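Local coordinates for protein serine-pyruvate aminotransferase (AgxT) (Sulfolobus solfataricus, PDB 3ZRP) that binds pyridoxal 5'-phosphate and probably uses it to transfer the amino group of serine to pyruvate, as a class-V aminotransferase, at residues N179-S187 against G198-A206; L306-G317 against T359-I367. All blocks are in the same frame, centred on the assembly; numbering follows the deposited sequence. Where two conformers were deposited one is given.

Contact 1 (N179-S187 against G198-A206)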
ATOM      1  N   ASN A 179     -15.777 -15.069 -18.955  1.00 32.78           N
ATOM      2  CA  ASN A 179     -16.605 -13.857 -18.818  1.00 38.62           C
ATOM      3  C   ASN A 179     -16.694 -13.400 -17.343  1.00 35.17           C
ATOM      4  O   ASN A 179     -17.770 -13.307 -16.784  1.00 35.25           O
ATOM      5  CB  ASN A 179     -17.994 -14.071 -19.456  1.00 43.38           C
ATOM      6  CG  ASN A 179     -18.679 -12.765 -19.902  1.00 49.86           C
ATOM      7  OD1 ASN A 179     -18.210 -11.645 -19.640  1.00 43.78           O
ATOM      8  ND2 ASN A 179     -19.816 -12.920 -20.586  1.00 54.15           N
ATOM      9  N   VAL A 180     -15.540 -13.152 -16.727  1.00 34.38           N
ATOM     10  CA  VAL A 180     -15.461 -12.618 -15.349  1.00 32.41           C
ATOM     11  C   VAL A 180     -15.408 -11.107 -15.472  1.00 29.92           C
ATOM     12  O   VAL A 180     -14.789 -10.569 -16.404  1.00 30.81           O
ATOM     13  CB  VAL A 180     -14.210 -13.144 -14.598  1.00 31.56           C
ATOM     14  CG1 VAL A 180     -14.078 -12.506 -13.151  1.00 28.01           C
ATOM     15  CG2 VAL A 180     -14.259 -14.656 -14.505  1.00 31.43           C
ATOM     16  N   ASP A 181     -16.060 -10.409 -14.546  1.00 26.38           N
ATOM     17  CA  ASP A 181     -16.059  -8.947 -14.582  1.00 26.07           C
ATOM     18  C   ASP A 181     -14.933  -8.288 -13.812  1.00 25.32           C
ATOM     19  O   ASP A 181     -14.446  -7.224 -14.223  1.00 25.75           O
ATOM     20  CB  ASP A 181     -17.422  -8.423 -14.168  1.00 29.63           C
ATOM     21  CG  ASP A 181     -18.494  -8.877 -15.128  1.00 27.83           C
ATOM     22  OD1 ASP A 181     -18.414  -8.462 -16.309  1.00 31.53           O
ATOM     23  OD2 ASP A 181     -19.344  -9.692 -14.714  1.00 27.77           O
ATOM     24  N   VAL A 182     -14.558  -8.902 -12.681  1.00 24.02           N
ATOM     25  CA  VAL A 182     -13.349  -8.534 -11.926  1.00 22.94           C
ATOM     26  C   VAL A 182     -12.625  -9.800 -11.506  1.00 19.72           C
ATOM     27  O   VAL A 182     -13.171 -10.633 -10.803  1.00 22.91           O
ATOM     28  CB  VAL A 182     -13.655  -7.742 -10.610  1.00 26.21           C
ATOM     29  CG1 VAL A 182     -12.328  -7.352  -9.915  1.00 23.63           C
ATOM     30  CG2 VAL A 182     -14.513  -6.477 -10.877  1.00 26.76           C
ATOM     31  N   TYR A 183     -11.378  -9.946 -11.929  1.00 24.40           N
ATOM     32  CA  TYR A 183     -10.539 -11.045 -11.464  1.00 26.21           C
ATOM     33  C   TYR A 183      -9.414 -10.329 -10.725  1.00 23.76           C
ATOM     34  O   TYR A 183      -8.837  -9.388 -11.266  1.00 24.82           O
ATOM     35  CB  TYR A 183     -10.007 -11.888 -12.659  1.00 24.58           C
ATOM     36  CG  TYR A 183     -10.042 -13.371 -12.382  1.00 27.44           C
ATOM     37  CD1 TYR A 183      -9.275 -13.919 -11.345  1.00 24.99           C
ATOM     38  CD2 TYR A 183     -10.872 -14.230 -13.127  1.00 26.59           C
ATOM     39  CE1 TYR A 183      -9.313 -15.281 -11.054  1.00 28.49           C
ATOM     40  CE2 TYR A 183     -10.910 -15.607 -12.862  1.00 26.12           C
ATOM     41  CZ  TYR A 183     -10.136 -16.123 -11.804  1.00 24.42           C
ATOM     42  OH  TYR A 183     -10.160 -17.460 -11.485  1.00 25.97           O
ATOM     43  N   LEU A 184      -9.145 -10.692  -9.478  1.00 22.89           N
ATOM     44  CA  LEU A 184      -8.176  -9.917  -8.729  1.00 23.67           C
ATOM     45  C   LEU A 184      -7.149 -10.837  -8.059  1.00 21.69           C
ATOM     46  O   LEU A 184      -7.402 -12.044  -7.851  1.00 22.75           O
ATOM     47  CB  LEU A 184      -8.872  -8.984  -7.711  1.00 21.29           C
ATOM     48  CG  LEU A 184      -9.676  -9.670  -6.601  1.00 20.28           C
ATOM     49  CD1 LEU A 184      -8.767 -10.080  -5.424  1.00 22.49           C
ATOM     50  CD2 LEU A 184     -10.837  -8.786  -6.098  1.00 19.71           C
ATOM     51  N   THR A 185      -5.981 -10.267  -7.779  1.00 23.12           N
ATOM     52  CA  THR A 185      -4.928 -10.987  -7.092  1.00 24.30           C
ATOM     53  C   THR A 185      -4.054 -10.000  -6.277  1.00 23.89           C
ATOM     54  O   THR A 185      -4.426  -8.816  -6.095  1.00 21.40           O
ATOM     55  CB  THR A 185      -4.123 -11.917  -8.074  1.00 24.06           C
ATOM     56  OG1 THR A 185      -3.282 -12.779  -7.319  1.00 23.80           O
ATOM     57  CG2 THR A 185      -3.262 -11.132  -9.070  1.00 22.90           C
ATOM     58  N   ALA A 186      -2.941 -10.492  -5.750  1.00 25.34           N
ATOM     59  CA  ALA A 186      -1.986  -9.657  -5.006  1.00 24.26           C
ATOM     60  C   ALA A 186      -0.594  -9.894  -5.562  1.00 24.05           C
ATOM     61  O   ALA A 186      -0.382 -10.867  -6.282  1.00 24.05           O
ATOM     62  CB  ALA A 186      -2.026 -10.009  -3.500  1.00 23.15           C
ATOM     63  N   SER A 187       0.364  -9.031  -5.215  1.00 22.88           N
ATOM     64  CA  SER A 187       1.710  -9.182  -5.749  1.00 22.95           C
ATOM     65  C   SER A 187       2.532 -10.334  -5.144  1.00 24.54           C
ATOM     66  O   SER A 187       3.417 -10.894  -5.793  1.00 25.02           O
ATOM     67  CB  SER A 187       2.467  -7.849  -5.706  1.00 23.42           C
ATOM     68  OG  SER A 187       2.464  -7.262  -4.419  1.00 21.08           O
ATOM     69  N   GLY A 198      -2.321  -4.595  -4.793  1.00 20.07           N
ATOM     70  CA  GLY A 198      -3.487  -5.369  -5.203  1.00 18.35           C
ATOM     71  C   GLY A 198      -3.568  -5.228  -6.720  1.00 20.14           C
ATOM     72  O   GLY A 198      -3.117  -4.213  -7.240  1.00 23.88           O
ATOM     73  N   LEU A 199      -4.053  -6.262  -7.414  1.00 21.01           N
ATOM     74  CA  LEU A 199      -4.106  -6.256  -8.885  0.60 20.91           C
ATOM     75  C   LEU A 199      -5.481  -6.664  -9.381  1.00 21.77           C
ATOM     76  O   LEU A 199      -6.052  -7.629  -8.905  1.00 24.74           O
ATOM     77  CB  LEU A 199      -3.054  -7.202  -9.476  0.60 22.81           C
ATOM     78  CG  LEU A 199      -1.575  -6.830  -9.402  0.60 25.20           C
ATOM     79  CD1 LEU A 199      -1.071  -7.089  -8.035  0.60 20.57           C
ATOM     80  CD2 LEU A 199      -0.784  -7.657 -10.411  0.60 21.72           C
ATOM     81  N   LEU A 200      -6.025  -5.938 -10.364  1.00 24.38           N
ATOM     82  CA  LEU A 200      -7.398  -6.204 -10.807  1.00 22.53           C
ATOM     83  C   LEU A 200      -7.461  -6.198 -12.318  1.00 27.20           C
ATOM     84  O   LEU A 200      -6.740  -5.458 -12.929  1.00 25.73           O
ATOM     85  CB  LEU A 200      -8.379  -5.145 -10.242  1.00 24.76           C
ATOM     86  CG  LEU A 200      -8.442  -5.061  -8.690  1.00 23.30           C
ATOM     87  CD1 LEU A 200      -7.592  -3.854  -8.159  1.00 23.81           C
ATOM     88  CD2 LEU A 200      -9.849  -4.976  -8.185  1.00 22.96           C
ATOM     89  N   LEU A 201      -8.313  -7.043 -12.873  1.00 22.24           N
ATOM     90  CA  LEU A 201      -8.615  -7.039 -14.334  1.00 24.83           C
ATOM     91  C   LEU A 201     -10.121  -6.912 -14.497  1.00 22.63           C
ATOM     92  O   LEU A 201     -10.877  -7.729 -13.985  1.00 26.40           O
ATOM     93  CB  LEU A 201      -8.099  -8.314 -14.984  1.00 23.03           C
ATOM     94  CG  LEU A 201      -8.278  -8.339 -16.525  1.00 26.85           C
ATOM     95  CD1 LEU A 201      -7.226  -7.440 -17.167  1.00 28.21           C
ATOM     96  CD2 LEU A 201      -8.175  -9.745 -17.048  1.00 31.23           C
ATOM     97  N   LEU A 202     -10.541  -5.890 -15.240  1.00 27.07           N
ATOM     98  CA  LEU A 202     -11.939  -5.527 -15.348  1.00 24.28           C
ATOM     99  C   LEU A 202     -12.453  -5.766 -16.769  1.00 26.51           C
ATOM    100  O   LEU A 202     -11.769  -5.458 -17.750  1.00 27.88           O
ATOM    101  CB  LEU A 202     -12.155  -4.064 -14.976  1.00 25.32           C
ATOM    102  CG  LEU A 202     -12.534  -3.737 -13.513  1.00 28.25           C
ATOM    103  CD1 LEU A 202     -11.442  -4.164 -12.597  1.00 27.12           C
ATOM    104  CD2 LEU A 202     -12.811  -2.266 -13.337  1.00 28.71           C
ATOM    105  N   SER A 203     -13.649  -6.323 -16.846  1.00 28.21           N
ATOM    106  CA  SER A 203     -14.340  -6.519 -18.117  1.00 28.85           C
ATOM    107  C   SER A 203     -14.822  -5.180 -18.679  1.00 30.56           C
ATOM    108  O   SER A 203     -14.924  -4.176 -17.940  1.00 28.09           O
ATOM    109  CB  SER A 203     -15.532  -7.439 -17.909  1.00 26.46           C
ATOM    110  OG  SER A 203     -16.532  -6.762 -17.180  1.00 28.83           O
ATOM    111  N   PRO A 204     -15.147  -5.151 -19.989  1.00 29.17           N
ATOM    112  CA  PRO A 204     -15.810  -3.964 -20.534  1.00 29.93           C
ATOM    113  C   PRO A 204     -17.035  -3.513 -19.723  1.00 27.88           C
ATOM    114  O   PRO A 204     -17.222  -2.311 -19.516  1.00 31.41           O
ATOM    115  CB  PRO A 204     -16.223  -4.427 -21.950  1.00 31.90           C
ATOM    116  CG  PRO A 204     -15.125  -5.365 -22.338  1.00 30.41           C
ATOM    117  CD  PRO A 204     -14.778  -6.119 -21.053  1.00 31.66           C
ATOM    118  N   LYS A 205     -17.861  -4.452 -19.271  1.00 27.23           N
ATOM    119  CA  LYS A 205     -19.065  -4.106 -18.538  1.00 27.80           C
ATOM    120  C   LYS A 205     -18.690  -3.388 -17.216  1.00 31.51           C
ATOM    121  O   LYS A 205     -19.286  -2.370 -16.853  1.00 28.58           O
ATOM    122  CB  LYS A 205     -19.890  -5.360 -18.225  1.00 32.37           C
ATOM    123  CG  LYS A 205     -21.230  -5.039 -17.588  1.00 32.05           C
ATOM    124  CD  LYS A 205     -21.987  -6.298 -17.237  1.00 34.38           C
ATOM    125  CE  LYS A 205     -23.458  -5.996 -17.010  1.00 35.97           C
ATOM    126  NZ  LYS A 205     -24.198  -7.289 -16.916  1.00 40.18           N
ATOM    127  N   ALA A 206     -17.700  -3.934 -16.517  1.00 29.09           N
ATOM    128  CA  ALA A 206     -17.178  -3.284 -15.315  1.00 28.34           C
ATOM    129  C   ALA A 206     -16.621  -1.908 -15.624  1.00 27.75           C
ATOM    130  O   ALA A 206     -16.898  -0.956 -14.906  1.00 31.77           O
ATOM    131  CB  ALA A 206     -16.118  -4.184 -14.628  1.00 31.41           C
TER
HETATM  132  O   HOH W   1     -11.879  -9.917 -15.624  1.00 32.83           O
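The carboxylate of Asp181 meets Ser203 through one oxygen: Ser203 OG donates to Asp181 OD1 over 2.7 Å, on the anti lone pair, the one turned away from OD2. OD2 is held elsewhere, by a salt bridge to Arg154 and the backbone N of Ile160, so both oxygens of this buried group have donors. The pair sits at the open end of a beta hairpin in the mixed seven-stranded sheet of a fold type I pyridoxal-phosphate enzyme, where strand 198-202 runs antiparallel to strand 182-186. Val182, Leu184, Leu200 and Leu202 lie on one face of the hairpin; there the side chains of Val182 and Leu200 lie side by side, CG1 of Val182 3.8 Å from CD2 of Leu200. Tyr183, Thr185, Leu199 and Leu201 lie on the other, against helix 31-48, and the Tyr183 ring turns from strand 198-202 and touches Val173 and Trp178. Two hydrogen-bonded pairs, Tyr183 with Leu201 and Thr185 with Leu199, carry the ladder, and Ser203 N extends it to Asp181 O, 2.9 Å away. Ser203 is also the N-cap of helix 204-212. With OG between its backbone N and carbonyl carbon (chi1 71°), the hydroxyl reaches Asp181 while accepting from Ala206 N at 3.1 Å, almost straight at 172°. Replacing this serine by alanine would probably leave Asp181 OD1 without that donor and the first helical turn without its cap. At the far end Ala186 lies close to the cofactor. A water donates to both Val180 O (3.1 Å) and Leu201 O (2.9 Å), the latter already accepting from Tyr183 N.

Contact 2 (L306-G317 against T359-I367); sequences LKVADPQKVLAG and TLRKLGEPI
A Schellman motif at Gly364 ends helix 346-363 and turns the chain so that Glu365 can reach the bend that leads from Leu306 into helix 311-319. Glu365 N returns to Leu360 O, while the bond from Gly364 N to Arg361 O is weak. With CG anti to the backbone N (chi1 -180°) and the chain bent at chi2 (72°), the carboxylate of Glu365 receives three successive backbone amides. Lys307 N meets OE2 on its syn side at 2.7 Å and Val308 N meets OE1, also syn, at 2.7 Å, both somewhat out of the carboxylate plane; Ala309 N comes at 2.8 Å almost in line with the C-O bond of OE1. One buried acid thereby fixes the bend, and the amides would be expected to stabilise its negative charge. Lys307 NZ turns instead to a salt bridge with Glu288. Val308 CG2 rests on Pro366 CD at 3.5 Å. Deeper in, Leu360 CD2 touches both Leu306 CD2 (3.7 Å) and Val314 CG2 (3.8 Å), and Leu363 spreads its methyls, CD1 to Val314 CG2 and CD2 to the aliphatic part of Lys313. At the end of the segment, Gly317 lets Thr359 CG2 come to 3.9 Å from its carbonyl C. Leu306 and Val314 also touch Phe336 of strand 335-339, an arrangement of helices packed on a small antiparallel sheet that is typical of the C-terminal domain of fold type I aminotransferases.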
ATOM      1  N   LEU A 306      -3.303 -33.207  11.454  1.00 37.17           N
ATOM      2  CA  LEU A 306      -2.521 -33.896  12.485  1.00 41.99           C
ATOM      3  C   LEU A 306      -3.431 -34.535  13.533  1.00 43.62           C
ATOM      4  O   LEU A 306      -4.200 -33.844  14.209  1.00 47.42           O
ATOM      5  CB  LEU A 306      -1.549 -32.930  13.169  1.00 37.34           C
ATOM      6  CG  LEU A 306      -0.395 -32.416  12.303  1.00 36.76           C
ATOM      7  CD1 LEU A 306       0.374 -31.322  13.023  1.00 41.18           C
ATOM      8  CD2 LEU A 306       0.527 -33.556  11.881  1.00 39.99           C
ATOM      9  N   LYS A 307      -3.317 -35.854  13.675  1.00 44.06           N
ATOM     10  CA  LYS A 307      -4.159 -36.632  14.587  1.00 43.50           C
ATOM     11  C   LYS A 307      -3.638 -36.632  16.025  1.00 42.83           C
ATOM     12  O   LYS A 307      -4.416 -36.757  16.969  1.00 47.79           O
ATOM     13  CB  LYS A 307      -4.300 -38.070  14.069  1.00 49.82           C
ATOM     14  CG  LYS A 307      -4.946 -38.174  12.684  1.00 49.80           C
ATOM     15  CD  LYS A 307      -6.468 -38.178  12.789  1.00 59.63           C
ATOM     16  CE  LYS A 307      -7.137 -37.491  11.599  1.00 62.07           C
ATOM     17  NZ  LYS A 307      -6.683 -37.973  10.264  1.00 50.80           N
ATOM     18  N   VAL A 308      -2.325 -36.495  16.189  1.00 40.08           N
ATOM     19  CA  VAL A 308      -1.708 -36.550  17.511  1.00 38.69           C
ATOM     20  C   VAL A 308      -0.859 -35.321  17.818  1.00 41.78           C
ATOM     21  O   VAL A 308      -1.070 -34.656  18.835  1.00 40.69           O
ATOM     22  CB  VAL A 308      -0.864 -37.870  17.686  1.00 39.91           C
ATOM     23  CG1 VAL A 308      -0.118 -37.865  19.006  1.00 39.61           C
ATOM     24  CG2 VAL A 308      -1.762 -39.099  17.594  1.00 39.03           C
ATOM     25  N   ALA A 309       0.117 -35.035  16.951  1.00 44.27           N
ATOM     26  CA  ALA A 309       1.078 -33.948  17.169  1.00 44.30           C
ATOM     27  C   ALA A 309       0.428 -32.557  17.180  1.00 46.77           C
ATOM     28  O   ALA A 309      -0.597 -32.333  16.522  1.00 44.93           O
ATOM     29  CB  ALA A 309       2.175 -34.004  16.115  1.00 43.68           C
ATOM     30  N   ASP A 310       1.038 -31.638  17.930  1.00 44.01           N
ATOM     31  CA  ASP A 310       0.580 -30.245  18.025  1.00 45.78           C
ATOM     32  C   ASP A 310       1.141 -29.432  16.853  1.00 44.09           C
ATOM     33  O   ASP A 310       2.355 -29.412  16.650  1.00 40.98           O
ATOM     34  CB  ASP A 310       1.018 -29.647  19.371  1.00 47.93           C
ATOM     35  CG  ASP A 310       0.677 -28.159  19.516  1.00 53.07           C
ATOM     36  OD1 ASP A 310      -0.311 -27.679  18.925  1.00 57.81           O
ATOM     37  OD2 ASP A 310       1.411 -27.468  20.246  1.00 55.84           O
ATOM     38  N   PRO A 311       0.263 -28.764  16.078  1.00 46.84           N
ATOM     39  CA  PRO A 311       0.724 -28.045  14.875  1.00 47.11           C
ATOM     40  C   PRO A 311       1.779 -26.955  15.125  1.00 48.53           C
ATOM     41  O   PRO A 311       2.646 -26.760  14.263  1.00 45.30           O
ATOM     42  CB  PRO A 311      -0.564 -27.447  14.298  1.00 48.73           C
ATOM     43  CG  PRO A 311      -1.645 -28.312  14.820  1.00 49.98           C
ATOM     44  CD  PRO A 311      -1.203 -28.714  16.204  1.00 47.86           C
ATOM     45  N   GLN A 312       1.717 -26.273  16.272  1.00 46.44           N
ATOM     46  CA  GLN A 312       2.732 -25.276  16.612  0.60 51.09           C
ATOM     47  C   GLN A 312       4.104 -25.924  16.736  1.00 51.76           C
ATOM     48  O   GLN A 312       5.079 -25.441  16.148  1.00 49.90           O
ATOM     49  CB  GLN A 312       2.388 -24.506  17.894  0.60 56.18           C
ATOM     50  CG  GLN A 312       1.460 -23.307  17.694  0.60 63.35           C
ATOM     51  CD  GLN A 312       2.014 -22.245  16.739  0.60 66.60           C
ATOM     52  OE1 GLN A 312       1.279 -21.710  15.910  0.60 57.12           O
ATOM     53  NE2 GLN A 312       3.310 -21.950  16.849  0.60 71.50           N
ATOM     54  N   LYS A 313       4.171 -27.032  17.483  1.00 51.35           N
ATOM     55  CA  LYS A 313       5.409 -27.797  17.628  1.00 52.25           C
ATOM     56  C   LYS A 313       5.927 -28.238  16.268  1.00 47.81           C
ATOM     57  O   LYS A 313       7.126 -28.168  16.005  1.00 44.70           O
ATOM     58  CB  LYS A 313       5.212 -29.006  18.549  1.00 59.24           C
ATOM     59  CG  LYS A 313       5.124 -28.652  20.031  1.00 58.26           C
ATOM     60  CD  LYS A 313       5.219 -29.904  20.908  1.00 65.47           C
ATOM     61  CE  LYS A 313       5.165 -29.567  22.396  1.00 66.48           C
ATOM     62  NZ  LYS A 313       3.815 -29.094  22.815  1.00 71.48           N
ATOM     63  N   VAL A 314       5.015 -28.665  15.399  1.00 48.96           N
ATOM     64  CA  VAL A 314       5.380 -29.042  14.030  1.00 51.64           C
ATOM     65  C   VAL A 314       5.996 -27.852  13.286  1.00 54.97           C
ATOM     66  O   VAL A 314       7.034 -28.005  12.636  1.00 55.96           O
ATOM     67  CB  VAL A 314       4.189 -29.658  13.250  1.00 49.20           C
ATOM     68  CG1 VAL A 314       4.541 -29.886  11.781  1.00 48.85           C
ATOM     69  CG2 VAL A 314       3.769 -30.970  13.894  1.00 52.42           C
ATOM     70  N   LEU A 315       5.387 -26.673  13.421  1.00 54.28           N
ATOM     71  CA  LEU A 315       5.890 -25.456  12.765  1.00 49.95           C
ATOM     72  C   LEU A 315       7.272 -25.045  13.276  1.00 57.68           C
ATOM     73  O   LEU A 315       8.147 -24.678  12.487  1.00 54.75           O
ATOM     74  CB  LEU A 315       4.910 -24.286  12.922  1.00 50.99           C
ATOM     75  CG  LEU A 315       3.601 -24.210  12.114  1.00 55.24           C
ATOM     76  CD1 LEU A 315       2.980 -22.850  12.318  1.00 59.33           C
ATOM     77  CD2 LEU A 315       3.786 -24.487  10.633  1.00 54.57           C
ATOM     78  N   ALA A 316       7.456 -25.105  14.594  1.00 61.71           N
ATOM     79  CA  ALA A 316       8.730 -24.746  15.222  1.00 60.61           C
ATOM     80  C   ALA A 316       9.827 -25.745  14.855  1.00 60.25           C
ATOM     81  O   ALA A 316      10.965 -25.359  14.588  1.00 68.83           O
ATOM     82  CB  ALA A 316       8.569 -24.643  16.733  1.00 55.10           C
ATOM     83  N   GLY A 317       9.462 -27.026  14.820  1.00 64.48           N
ATOM     84  CA  GLY A 317      10.388 -28.115  14.512  1.00 70.84           C
ATOM     85  C   GLY A 317      10.832 -28.217  13.062  1.00 71.44           C
ATOM     86  O   GLY A 317      11.936 -28.692  12.785  1.00 66.55           O
ATOM     87  N   THR A 359      10.111 -34.520  11.183  1.00 42.20           N
ATOM     88  CA  THR A 359       9.512 -33.708  12.227  1.00 42.26           C
ATOM     89  C   THR A 359       8.389 -34.486  12.947  1.00 45.72           C
ATOM     90  O   THR A 359       8.309 -34.478  14.184  1.00 47.20           O
ATOM     91  CB  THR A 359       9.020 -32.359  11.672  1.00 40.33           C
ATOM     92  OG1 THR A 359      10.080 -31.740  10.940  1.00 42.18           O
ATOM     93  CG2 THR A 359       8.576 -31.433  12.793  1.00 42.89           C
ATOM     94  N   LEU A 360       7.549 -35.173  12.172  1.00 43.04           N
ATOM     95  CA  LEU A 360       6.423 -35.929  12.737  1.00 42.90           C
ATOM     96  C   LEU A 360       6.891 -37.162  13.530  1.00 48.59           C
ATOM     97  O   LEU A 360       6.252 -37.551  14.515  1.00 52.95           O
ATOM     98  CB  LEU A 360       5.416 -36.314  11.648  1.00 43.28           C
ATOM     99  CG  LEU A 360       4.693 -35.158  10.950  1.00 43.14           C
ATOM    100  CD1 LEU A 360       3.575 -35.661  10.036  1.00 44.77           C
ATOM    101  CD2 LEU A 360       4.156 -34.164  11.952  1.00 39.25           C
ATOM    102  N   ARG A 361       8.002 -37.753  13.082  1.00 48.57           N
ATOM    103  CA  ARG A 361       8.658 -38.864  13.774  0.60 51.52           C
ATOM    104  C   ARG A 361       9.008 -38.474  15.212  1.00 53.30           C
ATOM    105  O   ARG A 361       8.677 -39.197  16.156  1.00 63.41           O
ATOM    106  CB  ARG A 361       9.919 -39.258  13.001  0.60 50.76           C
ATOM    107  CG  ARG A 361      10.640 -40.533  13.462  0.60 49.87           C
ATOM    108  CD  ARG A 361      11.164 -41.320  12.255  0.60 51.48           C
ATOM    109  NE  ARG A 361      12.515 -41.864  12.437  0.60 52.66           N
ATOM    110  CZ  ARG A 361      12.902 -43.080  12.054  0.60 52.61           C
ATOM    111  NH1 ARG A 361      12.043 -43.922  11.483  0.60 53.17           N
ATOM    112  NH2 ARG A 361      14.154 -43.463  12.259  0.60 51.78           N
ATOM    113  N   LYS A 362       9.664 -37.323  15.368  1.00 49.55           N
ATOM    114  CA  LYS A 362      10.103 -36.848  16.678  0.60 51.11           C
ATOM    115  C   LYS A 362       8.945 -36.398  17.569  1.00 55.08           C
ATOM    116  O   LYS A 362       9.116 -36.213  18.778  1.00 49.26           O
ATOM    117  CB  LYS A 362      11.152 -35.732  16.541  0.60 55.47           C
ATOM    118  CG  LYS A 362      10.647 -34.385  16.038  0.60 61.91           C
ATOM    119  CD  LYS A 362      11.803 -33.470  15.656  0.60 63.54           C
ATOM    120  CE  LYS A 362      11.326 -32.050  15.388  0.60 61.94           C
ATOM    121  NZ  LYS A 362      12.372 -31.235  14.703  0.60 58.52           N
ATOM    122  N   LEU A 363       7.766 -36.225  16.974  1.00 53.81           N
ATOM    123  CA  LEU A 363       6.610 -35.716  17.718  1.00 52.90           C
ATOM    124  C   LEU A 363       5.472 -36.735  17.912  1.00 56.54           C
ATOM    125  O   LEU A 363       4.436 -36.411  18.498  1.00 59.38           O
ATOM    126  CB  LEU A 363       6.095 -34.413  17.089  1.00 48.44           C
ATOM    127  CG  LEU A 363       7.006 -33.187  17.208  1.00 48.91           C
ATOM    128  CD1 LEU A 363       6.703 -32.173  16.107  1.00 47.81           C
ATOM    129  CD2 LEU A 363       6.883 -32.528  18.581  1.00 48.04           C
ATOM    130  N   GLY A 364       5.667 -37.951  17.398  1.00 51.30           N
ATOM    131  CA  GLY A 364       4.763 -39.065  17.669  1.00 48.47           C
ATOM    132  C   GLY A 364       3.473 -39.086  16.884  1.00 47.14           C
ATOM    133  O   GLY A 364       2.477 -39.649  17.338  1.00 43.81           O
ATOM    134  N   GLU A 365       3.482 -38.479  15.700  1.00 43.71           N
ATOM    135  CA  GLU A 365       2.340 -38.567  14.792  1.00 41.52           C
ATOM    136  C   GLU A 365       2.390 -39.904  14.047  1.00 48.75           C
ATOM    137  O   GLU A 365       3.420 -40.246  13.454  1.00 52.41           O
ATOM    138  CB  GLU A 365       2.320 -37.379  13.815  1.00 39.36           C
ATOM    139  CG  GLU A 365       1.147 -37.369  12.808  1.00 36.15           C
ATOM    140  CD  GLU A 365      -0.200 -37.037  13.454  1.00 36.66           C
ATOM    141  OE1 GLU A 365      -0.223 -36.488  14.575  1.00 42.93           O
ATOM    142  OE2 GLU A 365      -1.241 -37.327  12.834  1.00 42.02           O
ATOM    143  N   PRO A 366       1.284 -40.673  14.082  1.00 50.31           N
ATOM    144  CA  PRO A 366       1.244 -41.957  13.376  1.00 51.43           C
ATOM    145  C   PRO A 366       1.438 -41.795  11.865  1.00 49.28           C
ATOM    146  O   PRO A 366       0.530 -41.335  11.161  1.00 53.71           O
ATOM    147  CB  PRO A 366      -0.161 -42.510  13.691  1.00 51.14           C
ATOM    148  CG  PRO A 366      -0.900 -41.409  14.389  1.00 52.21           C
ATOM    149  CD  PRO A 366       0.098 -40.456  14.925  1.00 48.67           C
ATOM    150  N   ILE A 367       2.620 -42.159  11.384  1.00 46.56           N
ATOM    151  CA  ILE A 367       2.925 -42.097   9.961  1.00 45.18           C
ATOM    152  C   ILE A 367       3.666 -43.340   9.480  1.00 50.01           C
ATOM    153  O   ILE A 367       4.218 -44.100  10.286  1.00 50.99           O
ATOM    154  CB  ILE A 367       3.773 -40.836   9.610  1.00 48.60           C
ATOM    155  CG1 ILE A 367       5.044 -40.779  10.468  1.00 49.54           C
ATOM    156  CG2 ILE A 367       2.955 -39.570   9.797  1.00 41.41           C
ATOM    157  CD1 ILE A 367       6.115 -39.842   9.919  1.00 45.24           C
TER

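How the contacts relate
Contact 1 closes before contact 2 opens along the chain, and the two lie on opposite sides of its centre, with centres 40 Å apart and nearest atoms about 21 Å apart. They share no strand or helix. Contact 1 belongs to the seven-stranded sheet, between strand 55-60 and strand 157-163, near the pyridoxal phosphate. Contact 2 joins helices 311-319 and 346-363 next to the three-stranded sheet of 301-305, 335-339 and 326-327, far out from the centre. One thus lies in the cofactor-binding domain, the other in the smaller C-terminal domain; no other chain of the dimer touches either.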